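Long-range contacts in aromatic amino acid aminotransferase I (Candida albicans WO-1, PDB 6HNU), which probably catalyses the pyridoxal phosphate-dependent transfer of the amino group from aromatic L-amino acids to 2-oxoglutarate, giving aromatic oxo-acids and L-glutamate: residues Gly106-Leu111 and Val329-Gly334; Pro112-Phe117 and Val135-Gly140. All coordinates share one frame; numbering follows the deposited sequence.

Contact 1: Gly106-Leu111 and Val329-Gly334. Unlike the reference sequence in segment 106-111: L111 (reference Ser).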
loop_
_atom_site.group_PDB
_atom_site.type_symbol
_atom_site.label_atom_id
_atom_site.label_comp_id
_atom_site.label_asym_id
_atom_site.label_seq_id
_atom_site.Cartn_x
_atom_site.Cartn_y
_atom_site.Cartn_z
ATOM N N GLY B 106 13.855 0.144 3.159
ATOM C CA GLY B 106 14.281 0.073 4.566
ATOM C C GLY B 106 13.384 -0.815 5.401
ATOM O O GLY B 106 12.551 -1.539 4.822
ATOM N N SER B 107 13.532 -0.746 6.725
ATOM C CA SER B 107 12.756 -1.558 7.699
ATOM C C SER B 107 11.260 -1.316 7.459
ATOM O O SER B 107 10.843 -0.120 7.341
ATOM C CB SER B 107 13.119 -1.232 9.120
ATOM O OG SER B 107 12.200 -1.862 10.014
ATOM N N THR B 108 10.472 -2.387 7.419
ATOM C CA THR B 108 9.003 -2.289 7.193
ATOM C C THR B 108 8.318 -1.753 8.470
ATOM O O THR B 108 7.162 -1.361 8.386
ATOM C CB THR B 108 8.453 -3.640 6.701
ATOM O OG1 THR B 108 8.766 -3.774 5.309
ATOM C CG2 THR B 108 6.956 -3.763 6.854
ATOM N N PHE B 109 8.982 -1.763 9.631
ATOM C CA PHE B 109 8.415 -1.200 10.886
ATOM C C PHE B 109 8.184 0.307 10.695
ATOM O O PHE B 109 7.210 0.831 11.222
ATOM C CB PHE B 109 9.348 -1.412 12.081
ATOM C CG PHE B 109 9.356 -2.815 12.624
ATOM C CD1 PHE B 109 10.123 -3.800 12.026
ATOM C CD2 PHE B 109 8.668 -3.121 13.781
ATOM C CE1 PHE B 109 10.172 -5.075 12.554
ATOM C CE2 PHE B 109 8.726 -4.400 14.310
ATOM C CZ PHE B 109 9.444 -5.381 13.672
ATOM N N GLY B 110 9.085 0.967 9.960
ATOM C CA GLY B 110 9.009 2.398 9.605
ATOM C C GLY B 110 10.347 3.085 9.797
ATOM O O GLY B 110 11.273 2.460 10.379
ATOM N N LEU B 111 10.489 4.319 9.308
ATOM C CA LEU B 111 11.764 5.059 9.467
ATOM C C LEU B 111 11.882 5.592 10.893
ATOM O O LEU B 111 10.898 6.087 11.428
ATOM C CB LEU B 111 11.801 6.170 8.426
ATOM C CG LEU B 111 11.908 5.677 6.982
ATOM C CD1 LEU B 111 11.385 6.732 6.015
ATOM C CD2 LEU B 111 13.335 5.250 6.653
ATOM N N VAL B 329 2.366 -4.311 1.190
ATOM C CA VAL B 329 2.582 -2.887 0.798
ATOM C C VAL B 329 4.048 -2.476 0.877
ATOM O O VAL B 329 4.363 -1.444 0.247
ATOM C CB VAL B 329 1.678 -1.920 1.577
ATOM C CG1 VAL B 329 0.238 -2.160 1.192
ATOM C CG2 VAL B 329 1.869 -2.022 3.075
ATOM N N GLN B 330 4.874 -3.192 1.643
ATOM C CA GLN B 330 6.333 -3.005 1.790
ATOM C C GLN B 330 6.608 -1.838 2.758
ATOM O O GLN B 330 7.160 -2.067 3.878
ATOM C CB GLN B 330 6.914 -2.893 0.383
ATOM C CG GLN B 330 8.233 -3.617 0.220
ATOM C CD GLN B 330 9.363 -2.745 0.690
ATOM O OE1 GLN B 330 9.300 -1.517 0.581
ATOM N NE2 GLN B 330 10.387 -3.370 1.235
ATOM N N ASN B 331 6.181 -0.622 2.404
ATOM C CA ASN B 331 6.442 0.580 3.216
ATOM C C ASN B 331 5.648 1.726 2.630
ATOM O O ASN B 331 5.328 1.667 1.466
ATOM C CB ASN B 331 7.927 0.950 3.214
ATOM C CG ASN B 331 8.600 0.532 4.503
ATOM O OD1 ASN B 331 7.984 0.621 5.574
ATOM N ND2 ASN B 331 9.859 0.110 4.415
ATOM N N PRO B 332 5.310 2.772 3.408
ATOM C CA PRO B 332 4.758 3.987 2.829
ATOM C C PRO B 332 5.759 4.639 1.886
ATOM O O PRO B 332 6.986 4.388 2.022
ATOM C CB PRO B 332 4.566 4.902 4.049
ATOM C CG PRO B 332 4.526 3.959 5.219
ATOM C CD PRO B 332 5.515 2.889 4.855
ATOM N N SER B 333 5.253 5.511 1.007
ATOM C CA SER B 333 6.056 6.451 0.208
ATOM C C SER B 333 7.114 7.125 1.094
ATOM O O SER B 333 6.756 7.738 2.166
ATOM C CB SER B 333 5.209 7.517 -0.415
ATOM O OG SER B 333 6.027 8.561 -0.946
ATOM N N GLY B 334 8.352 7.105 0.615
ATOM C CA GLY B 334 9.484 7.763 1.291
ATOM C C GLY B 334 9.258 9.264 1.249
ATOM O O GLY B 334 9.678 9.978 2.163
HETATM O O HOH W 1 11.080 0.089 1.951
#
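Two loops meet at the subunit interface of this aminotransferase: the type I turn S107-G110 lies against the bend that leads through Q330 and N331 into the helix starting at G334. The T108 hydroxyl donates to the backbone of the bend, OG1 to Q330 O at 2.7 Å, and lies in the plane of that carbonyl. With chi1 at -78° the hydroxyl sits beside the backbone N of T108, while the methyl CG2 also rests on Q330 O, at 3.4 Å. Next to it N331 reaches back to the turn. Its ND2 donates to S107 O over 3.1 Å, 156° at the hydrogen; the oxygen lies in the amide plane of N331, but the donor stands well above the carbonyl plane of S107. A water accepts from G106 N and N331 ND2 and donates to Q330 OE1 at 2.8 Å. The Q330 side chain lies about 4 Å from a bound phenylalanine and 5 Å from a second cofactor, not the one beside G140, consistent with the other subunit's active site; it packs on Y105 and on T142 of the second subunit. T108 packs on V322, H325 and E326 of helix 315-327, F109 on I136 of strand 133-138, and V329 meets V329 of the second subunit.

Contact 2: Pro112-Phe117 and Val135-Gly140. With PLP (pyridoxal-5'-phosphate), chain I.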
loop_
_atom_site.group_PDB
_atom_site.type_symbol
_atom_site.label_atom_id
_atom_site.label_comp_id
_atom_site.label_asym_id
_atom_site.label_seq_id
_atom_site.Cartn_x
_atom_site.Cartn_y
_atom_site.Cartn_z
ATOM N N PRO B 112 13.078 5.543 11.545
ATOM C CA PRO B 112 13.201 5.801 12.982
ATOM C C PRO B 112 12.739 7.186 13.464
ATOM O O PRO B 112 12.083 7.267 14.523
ATOM C CB PRO B 112 14.712 5.630 13.324
ATOM C CG PRO B 112 15.378 5.116 12.059
ATOM C CD PRO B 112 14.355 5.137 10.941
ATOM N N GLU B 113 13.074 8.238 12.712
ATOM C CA GLU B 113 12.737 9.639 13.062
ATOM C C GLU B 113 11.207 9.794 13.083
ATOM O O GLU B 113 10.656 10.474 13.991
ATOM C CB GLU B 113 13.356 10.617 12.056
ATOM C CG GLU B 113 14.876 10.662 12.112
ATOM C CD GLU B 113 15.665 9.584 11.383
ATOM O OE1 GLU B 113 15.072 8.655 10.735
ATOM O OE2 GLU B 113 16.883 9.682 11.440
ATOM N N PHE B 114 10.522 9.184 12.125
ATOM C CA PHE B 114 9.040 9.301 12.040
ATOM C C PHE B 114 8.406 8.518 13.190
ATOM O O PHE B 114 7.546 9.071 13.910
ATOM C CB PHE B 114 8.558 8.821 10.679
ATOM C CG PHE B 114 7.054 8.838 10.588
ATOM C CD1 PHE B 114 6.366 10.041 10.537
ATOM C CD2 PHE B 114 6.343 7.663 10.661
ATOM C CE1 PHE B 114 4.982 10.057 10.500
ATOM C CE2 PHE B 114 4.962 7.673 10.619
ATOM C CZ PHE B 114 4.291 8.868 10.523
ATOM N N LEU B 115 8.810 7.246 13.372
ATOM C CA LEU B 115 8.304 6.367 14.462
ATOM C C LEU B 115 8.510 7.059 15.811
ATOM O O LEU B 115 7.565 7.043 16.627
ATOM C CB LEU B 115 9.035 5.025 14.455
ATOM C CG LEU B 115 8.655 4.031 13.349
ATOM C CD1 LEU B 115 9.442 2.724 13.485
ATOM C CD2 LEU B 115 7.162 3.737 13.384
ATOM N N GLN B 116 9.666 7.698 16.045
ATOM C CA GLN B 116 9.930 8.371 17.336
ATOM C C GLN B 116 8.870 9.455 17.591
ATOM O O GLN B 116 8.316 9.525 18.705
ATOM C CB GLN B 116 11.319 8.993 17.376
ATOM C CG GLN B 116 11.590 9.725 18.690
ATOM C CD GLN B 116 12.957 10.359 18.699
ATOM O OE1 GLN B 116 13.258 11.233 17.885
ATOM N NE2 GLN B 116 13.808 9.908 19.613
ATOM N N PHE B 117 8.611 10.313 16.611
ATOM C CA PHE B 117 7.649 11.413 16.777
ATOM C C PHE B 117 6.265 10.820 17.045
ATOM O O PHE B 117 5.569 11.248 17.976
ATOM C CB PHE B 117 7.594 12.331 15.567
ATOM C CG PHE B 117 6.715 13.524 15.820
ATOM C CD1 PHE B 117 5.337 13.428 15.682
ATOM C CD2 PHE B 117 7.265 14.738 16.170
ATOM C CE1 PHE B 117 4.530 14.521 15.888
ATOM C CE2 PHE B 117 6.457 15.832 16.409
ATOM C CZ PHE B 117 5.098 15.725 16.258
ATOM N N VAL B 135 4.454 1.084 17.991
ATOM C CA VAL B 135 3.815 1.624 16.773
ATOM C C VAL B 135 4.608 1.128 15.569
ATOM O O VAL B 135 5.854 1.066 15.623
ATOM C CB VAL B 135 3.751 3.151 16.846
ATOM C CG1 VAL B 135 2.914 3.593 18.025
ATOM C CG2 VAL B 135 5.123 3.761 16.943
ATOM N N ILE B 136 3.892 0.799 14.507
ATOM C CA ILE B 136 4.451 0.518 13.162
ATOM C C ILE B 136 3.703 1.410 12.171
ATOM O O ILE B 136 2.585 1.864 12.458
ATOM C CB ILE B 136 4.332 -0.987 12.826
ATOM C CG1 ILE B 136 2.886 -1.489 12.831
ATOM C CG2 ILE B 136 5.224 -1.781 13.785
ATOM C CD1 ILE B 136 2.672 -2.885 12.247
ATOM N N VAL B 137 4.321 1.676 11.050
ATOM C CA VAL B 137 3.705 2.486 9.984
ATOM C C VAL B 137 2.670 1.642 9.237
ATOM O O VAL B 137 2.747 0.376 9.196
ATOM C CB VAL B 137 4.772 3.096 9.071
ATOM C CG1 VAL B 137 5.637 4.038 9.864
ATOM C CG2 VAL B 137 5.588 2.032 8.338
ATOM N N SER B 138 1.685 2.346 8.699
ATOM C CA SER B 138 0.712 1.842 7.707
ATOM C C SER B 138 0.678 2.819 6.544
ATOM O O SER B 138 1.235 3.934 6.666
ATOM C CB SER B 138 -0.644 1.713 8.325
ATOM O OG SER B 138 -1.241 2.993 8.448
ATOM N N VAL B 139 0.010 2.438 5.458
ATOM C CA VAL B 139 -0.258 3.399 4.350
ATOM C C VAL B 139 -1.692 3.911 4.466
ATOM O O VAL B 139 -2.299 4.318 3.430
ATOM C CB VAL B 139 0.092 2.771 2.985
ATOM C CG1 VAL B 139 1.563 2.416 2.945
ATOM C CG2 VAL B 139 -0.725 1.539 2.669
ATOM N N GLY B 140 -2.164 4.025 5.695
ATOM C CA GLY B 140 -3.515 4.490 6.020
ATOM C C GLY B 140 -4.381 3.412 6.614
ATOM O O GLY B 140 -4.004 2.226 6.578
HETATM N N1 PLP I . -11.804 4.040 8.341
HETATM C C2 PLP I . -12.977 4.672 8.422
HETATM C C2A PLP I . -13.989 4.180 9.396
HETATM C C3 PLP I . -13.266 5.769 7.612
HETATM O O3 PLP I . -14.513 6.326 7.697
HETATM C C4 PLP I . -12.300 6.199 6.680
HETATM C C4A PLP I . -12.594 7.327 5.799
HETATM C C5 PLP I . -11.060 5.549 6.636
HETATM C C6 PLP I . -10.874 4.468 7.461
HETATM C C5A PLP I . -10.009 5.909 5.615
HETATM O O4P PLP I . -8.700 6.025 6.236
HETATM P P PLP I . -7.386 6.255 5.452
HETATM O O1P PLP I . -6.408 6.445 6.590
HETATM O O2P PLP I . -7.604 7.519 4.575
HETATM O O3P PLP I . -7.124 5.012 4.606
#
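Helix 112-126 packs F114 and L115 of its first turns on V135 and V137 of strand 133-138, at the edge of the large mixed sheet within this chain; the loop after that strand carries G140 to the phosphate of pyridoxal phosphate. The short axes approach to 8.9 Å at 117°, and the CB atoms of both valines face the helix. L115 extends its CD2 methyl between them: CD2 is 3.8 Å from V137 CG1, 4.1 Å from V135 CG2, and 3.7 Å from the carbonyl oxygen V135 O. F114, its ring anti to the backbone N (chi1 176°), brings the CD2-CE2 edge to V137 CG1, CE2 at 3.8 Å and with the methyl near the ring plane. One methyl of V137 thus serves both helix residues. Farther along, S138 OG accepts from G140 N at 3.1 Å, an ST turn at the bend into the cofactor site, where G140 CA is 3.5 Å from PLP O1P. S297, T142 and R307 also bind the cofactor, as does Y105 of the second subunit. The polar backbone of the strand is used by its sheet neighbours and by F109. Packing of apolar side chains makes the contact, without a hydrogen bond or charge between these segments, so the fit depends on shape.

Contact 2 is nested within the chain loop that contact 1 closes: 106-111 runs straight into helix 112-117, segment 135-140, the end of strand 133-138 and the loop after it, follows, and 329-334 comes last. Their centres are about 9 Å apart and the two touch directly. F109 O and V137 N, 3.0 Å apart, form a probable hydrogen bond, and P332 packs against V137 and V139, its CD 3.6 Å from V137 CG2. Helix 334-377, which starts at the end of contact 1, also flanks contact 2, with E337 against F114 and V137. The sheet edge, the turn before helix 112-126 and the interface loop pack on one another, which places the loop leading to the cofactor phosphate close to the subunit interface.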